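Local coordinates for type II restriction enzyme BsoBI (Geobacillus stearothermophilus, PDB 1DC1), which recognises the double-stranded DNA sequence 5'-CYCGRG-3' as a homodimer and cleaves it after the first cytosine, at residues D[60-63]-D[64-67]; D[66-69]-D[70-74]. One frame throughout, in Å; residues are numbered along the deposited sequence.

Contact 1 of 2, residues D[60-63]-D[64-67]; sequences KDLL and YLED
Tyr-64 folds back over the turn that precedes it, its backbone N donating to Asp-61 O at 3.0 Å in a nearly straight bond (162°). The donor lies well above the plane of that carbonyl. With CG anti to the carbonyl carbon (chi1 -51°), the ring is carried back along the chain: CD2 lies 3.6 Å from Asp-61 O, CE2 comes within 3.8 Å of Lys-60 O, and Leu-63 CB sits over one face, toward the rim and 4.3 Å from CE1. Leu-65 N repeats the backbone step, donating to Leu-62 O at 3.3 Å. Together with Leu-63 N to Lys-60 O, these bonds make three overlapping turns, each closed by a bond from residue i+3 back to residue i. Leu-62 CD2 also meets Leu-65 CD1 at 4.3 Å. Leu-62 continues onto Phe-110 and Leu-114 of helix 110-152, and Leu-63 lies against Ile-95 and Ile-99 of helix 88-103. The start of the turn is held by Asp-61 N, bonded to Thr-58 OG1.

Contact 2 of 2, residues D[66-69]-D[70-74]; sequences EDIQ and DALLY. With nucleotides of chain B.
Glu-66 O and Asp-70 N, and one step on Asp-67 O and Ala-71 N, are joined not directly but each pair through a water. One water donates to Glu-66 O and accepts from Asp-70 N at 3.0 Å, adding a weak bond to Asp-70 OD2; the other donates to Asp-67 O and accepts from Ala-71 N at 2.9 Å. Solvent thus continues the i to i+4 pattern back into the loop at the start of the helix. From there direct bonds take over, Leu-72 N to Ile-68 O at 2.9 Å and Leu-73 N to Gln-69 O, also at 2.9 Å.

Leu-72 divides its branches between two neighbours. CD2 meets Ile-68 CD1 at 4.2 Å, while CD1 packs against the amide of Gln-69, 3.4 Å from OE1. A bend at chi2 (-49°) lays that amide alongside the leucine, and NE2 is fixed there by bonds to Leu-65 O and Leu-62 O. With an alanine here, both branches go, and a gap would probably open between Ile-68 CD1 and the Gln-69 amide.

Further along, Tyr-74 OH donates to OP1 of DG10 of chain B at 2.5 Å, the phosphate oxygen lying in the ring plane, a contact to the DNA backbone. Helix 69-75 and the residue before it pack among three longer helices: Ile-68 and Ala-71 rest on Leu-49 of helix 21-53, Leu-72 on Ile-95 of helix 88-103, and Leu-72 on Leu-114 and Tyr-74 on Phe-121 of helix 110-152.

Overall arrangement
Contact 1 lies at the surface, and its centre is about 37 Å from the centre of the chain; that of contact 2, which is partly buried, is about 29 Å from it. They share Glu-66 and Asp-67, and their centres are 8 Å apart. Both rest on helices 21-53, 88-103 and 110-152, so successive parts of one connection pack on the same three helices. Contact 1 relies on tight backbone turns and a folded-back aromatic ring, with its nearest atom about 16 Å from DNA; in contact 2 two waters bridge the first turn of a helix, and a tyrosine reaches a DNA phosphate.

Contact 1 of 2, residues D[60-63]-D[64-67]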
loop_
_atom_site.group_PDB
_atom_site.type_symbol
_atom_site.label_atom_id
_atom_site.label_comp_id
_atom_site.label_asym_id
_atom_site.label_seq_id
_atom_site.Cartn_x
_atom_site.Cartn_y
_atom_site.Cartn_z
ATOM N N LYS D 60 19.661 -16.015 27.186
ATOM C CA LYS D 60 20.100 -14.783 27.840
ATOM C C LYS D 60 21.479 -14.403 27.439
ATOM O O LYS D 60 21.848 -13.238 27.488
ATOM C CB LYS D 60 20.014 -14.900 29.355
ATOM C CG LYS D 60 18.619 -14.597 29.828
ATOM C CD LYS D 60 18.494 -14.726 31.333
ATOM C CE LYS D 60 17.224 -15.487 31.756
ATOM N NZ LYS D 60 17.496 -16.863 32.368
ATOM N N ASP D 61 22.253 -15.390 27.009
ATOM C CA ASP D 61 23.615 -15.112 26.588
ATOM C C ASP D 61 23.649 -14.264 25.316
ATOM O O ASP D 61 24.634 -13.565 25.064
ATOM C CB ASP D 61 24.380 -16.424 26.358
ATOM C CG ASP D 61 24.830 -17.100 27.657
ATOM O OD1 ASP D 61 24.915 -16.415 28.710
ATOM O OD2 ASP D 61 25.098 -18.326 27.597
ATOM N N LEU D 62 22.571 -14.316 24.534
ATOM C CA LEU D 62 22.479 -13.559 23.272
ATOM C C LEU D 62 22.578 -12.046 23.535
ATOM O O LEU D 62 23.013 -11.290 22.658
ATOM C CB LEU D 62 21.158 -13.927 22.514
ATOM C CG LEU D 62 20.920 -15.416 22.111
ATOM C CD1 LEU D 62 19.478 -15.684 21.727
ATOM C CD2 LEU D 62 21.850 -15.769 20.954
ATOM N N LEU D 63 22.196 -11.635 24.743
ATOM C CA LEU D 63 22.248 -10.231 25.127
ATOM C C LEU D 63 23.672 -9.678 25.175
ATOM O O LEU D 63 23.885 -8.465 25.178
ATOM C CB LEU D 63 21.613 -10.068 26.486
ATOM C CG LEU D 63 20.135 -10.392 26.450
ATOM C CD1 LEU D 63 19.511 -10.405 27.854
ATOM C CD2 LEU D 63 19.507 -9.325 25.576
ATOM N N TYR D 64 24.653 -10.565 25.236
ATOM C CA TYR D 64 26.043 -10.120 25.305
ATOM C C TYR D 64 26.806 -10.104 23.990
ATOM O O TYR D 64 27.951 -9.666 23.937
ATOM C CB TYR D 64 26.806 -10.947 26.332
ATOM C CG TYR D 64 26.077 -10.976 27.631
ATOM C CD1 TYR D 64 25.632 -9.791 28.207
ATOM C CD2 TYR D 64 25.746 -12.181 28.230
ATOM C CE1 TYR D 64 24.863 -9.804 29.337
ATOM C CE2 TYR D 64 24.985 -12.220 29.356
ATOM C CZ TYR D 64 24.532 -11.028 29.913
ATOM O OH TYR D 64 23.708 -11.056 31.023
ATOM N N LEU D 65 26.178 -10.584 22.930
ATOM C CA LEU D 65 26.796 -10.553 21.614
ATOM C C LEU D 65 26.337 -9.228 20.971
ATOM O O LEU D 65 25.300 -9.155 20.300
ATOM C CB LEU D 65 26.345 -11.770 20.820
ATOM C CG LEU D 65 26.538 -13.121 21.546
ATOM C CD1 LEU D 65 25.928 -14.273 20.765
ATOM C CD2 LEU D 65 28.006 -13.338 21.717
ATOM N N GLU D 66 27.114 -8.164 21.186
ATOM C CA GLU D 66 26.702 -6.871 20.666
ATOM C C GLU D 66 26.474 -6.843 19.161
ATOM O O GLU D 66 25.586 -6.137 18.679
ATOM C CB GLU D 66 27.669 -5.772 21.125
ATOM C CG GLU D 66 29.099 -5.974 20.682
ATOM C CD GLU D 66 30.029 -4.785 21.017
ATOM O OE1 GLU D 66 29.922 -4.186 22.117
ATOM O OE2 GLU D 66 30.885 -4.469 20.155
ATOM N N ASP D 67 27.219 -7.653 18.423
ATOM C CA ASP D 67 27.122 -7.712 16.958
ATOM C C ASP D 67 25.761 -8.148 16.383
ATOM O O ASP D 67 25.461 -7.892 15.220
ATOM C CB ASP D 67 28.257 -8.614 16.442
ATOM C CG ASP D 67 28.520 -9.875 17.381
ATOM O OD1 ASP D 67 28.830 -9.721 18.608
ATOM O OD2 ASP D 67 28.428 -11.031 16.893
#

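Contact 2 of 2, residues D[66-69]-D[70-74]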
loop_
_atom_site.group_PDB
_atom_site.type_symbol
_atom_site.label_atom_id
_atom_site.label_comp_id
_atom_site.label_asym_id
_atom_site.label_seq_id
_atom_site.Cartn_x
_atom_site.Cartn_y
_atom_site.Cartn_z
ATOM N N GLU D 66 27.114 -8.164 21.186
ATOM C CA GLU D 66 26.702 -6.871 20.666
ATOM C C GLU D 66 26.474 -6.843 19.161
ATOM O O GLU D 66 25.586 -6.137 18.679
ATOM C CB GLU D 66 27.669 -5.772 21.125
ATOM C CG GLU D 66 29.099 -5.974 20.682
ATOM C CD GLU D 66 30.029 -4.785 21.017
ATOM O OE1 GLU D 66 29.922 -4.186 22.117
ATOM O OE2 GLU D 66 30.885 -4.469 20.155
ATOM N N ASP D 67 27.219 -7.653 18.423
ATOM C CA ASP D 67 27.122 -7.712 16.958
ATOM C C ASP D 67 25.761 -8.148 16.383
ATOM O O ASP D 67 25.461 -7.892 15.220
ATOM C CB ASP D 67 28.257 -8.614 16.442
ATOM C CG ASP D 67 28.520 -9.875 17.381
ATOM O OD1 ASP D 67 28.830 -9.721 18.608
ATOM O OD2 ASP D 67 28.428 -11.031 16.893
ATOM N N ILE D 68 24.938 -8.780 17.213
ATOM C CA ILE D 68 23.645 -9.278 16.813
ATOM C C ILE D 68 22.445 -8.548 17.447
ATOM O O ILE D 68 21.286 -8.940 17.223
ATOM C CB ILE D 68 23.516 -10.766 17.169
ATOM C CG1 ILE D 68 23.493 -10.932 18.665
ATOM C CG2 ILE D 68 24.670 -11.585 16.550
ATOM C CD1 ILE D 68 23.152 -12.366 19.058
ATOM N N GLN D 69 22.686 -7.496 18.220
ATOM C CA GLN D 69 21.545 -6.810 18.850
ATOM C C GLN D 69 20.506 -6.223 17.894
ATOM O O GLN D 69 19.308 -6.257 18.196
ATOM C CB GLN D 69 22.005 -5.734 19.851
ATOM C CG GLN D 69 22.877 -6.277 21.023
ATOM C CD GLN D 69 22.281 -7.495 21.724
ATOM O OE1 GLN D 69 21.231 -7.403 22.406
ATOM N NE2 GLN D 69 22.931 -8.660 21.544
ATOM N N ASP D 70 20.917 -5.704 16.745
ATOM C CA ASP D 70 19.933 -5.164 15.810
ATOM C C ASP D 70 19.076 -6.278 15.242
ATOM O O ASP D 70 17.859 -6.126 15.110
ATOM C CB ASP D 70 20.662 -4.375 14.730
ATOM C CG ASP D 70 21.379 -3.145 15.306
ATOM O OD1 ASP D 70 20.764 -2.367 16.068
ATOM O OD2 ASP D 70 22.563 -2.954 15.017
ATOM N N ALA D 71 19.716 -7.406 14.938
ATOM C CA ALA D 71 19.037 -8.607 14.428
ATOM C C ALA D 71 18.036 -9.098 15.506
ATOM O O ALA D 71 16.905 -9.476 15.200
ATOM C CB ALA D 71 20.062 -9.700 14.116
ATOM N N LEU D 72 18.458 -9.098 16.780
ATOM C CA LEU D 72 17.583 -9.501 17.880
ATOM C C LEU D 72 16.361 -8.561 17.946
ATOM O O LEU D 72 15.220 -9.035 18.128
ATOM C CB LEU D 72 18.282 -9.457 19.259
ATOM C CG LEU D 72 19.422 -10.392 19.626
ATOM C CD1 LEU D 72 19.724 -10.182 21.144
ATOM C CD2 LEU D 72 19.040 -11.832 19.350
ATOM N N LEU D 73 16.587 -7.254 17.806
ATOM C CA LEU D 73 15.469 -6.316 17.841
ATOM C C LEU D 73 14.550 -6.627 16.661
ATOM O O LEU D 73 13.321 -6.682 16.843
ATOM C CB LEU D 73 15.917 -4.861 17.756
ATOM C CG LEU D 73 14.829 -3.750 17.727
ATOM C CD1 LEU D 73 13.952 -3.782 19.018
ATOM C CD2 LEU D 73 15.519 -2.388 17.563
ATOM N N TYR D 74 15.112 -6.870 15.477
ATOM C CA TYR D 74 14.269 -7.172 14.345
ATOM C C TYR D 74 13.463 -8.454 14.547
ATOM O O TYR D 74 12.252 -8.475 14.287
ATOM C CB TYR D 74 15.096 -7.257 13.053
ATOM C CG TYR D 74 14.284 -6.793 11.839
ATOM C CD1 TYR D 74 13.297 -7.630 11.270
ATOM C CD2 TYR D 74 14.431 -5.496 11.315
ATOM C CE1 TYR D 74 12.462 -7.178 10.204
ATOM C CE2 TYR D 74 13.618 -5.047 10.266
ATOM C CZ TYR D 74 12.633 -5.910 9.731
ATOM O OH TYR D 74 11.789 -5.482 8.761
ATOM P P DG B 10 11.249 -2.383 7.216
ATOM O OP1 DG B 10 12.205 -3.086 8.114
ATOM O OP2 DG B 10 10.771 -1.030 7.576
ATOM O "O5'" DG B 10 11.829 -2.459 5.738
ATOM C "C5'" DG B 10 12.569 -1.405 5.160
ATOM C "C4'" DG B 10 12.347 -1.402 3.662
ATOM O "O4'" DG B 10 10.938 -1.280 3.389
ATOM C "C3'" DG B 10 12.988 -0.184 3.012
ATOM O "O3'" DG B 10 14.242 -0.549 2.496
ATOM C "C2'" DG B 10 12.053 0.190 1.885
ATOM C "C1'" DG B 10 10.702 -0.253 2.421
ATOM N N9 DG B 10 9.942 0.806 3.071
ATOM C C8 DG B 10 9.541 0.835 4.390
ATOM N N7 DG B 10 8.782 1.857 4.669
ATOM C C5 DG B 10 8.697 2.560 3.467
ATOM C C6 DG B 10 7.978 3.775 3.137
ATOM O O6 DG B 10 7.311 4.501 3.881
ATOM N N1 DG B 10 8.130 4.115 1.783
ATOM C C2 DG B 10 8.934 3.432 0.881
ATOM N N2 DG B 10 9.003 3.956 -0.383
ATOM N N3 DG B 10 9.627 2.322 1.189
ATOM C C4 DG B 10 9.440 1.939 2.481
HETATM O O HOH W 1 23.780 -4.875 16.751
HETATM O O HOH W 2 22.553 -7.152 14.399
#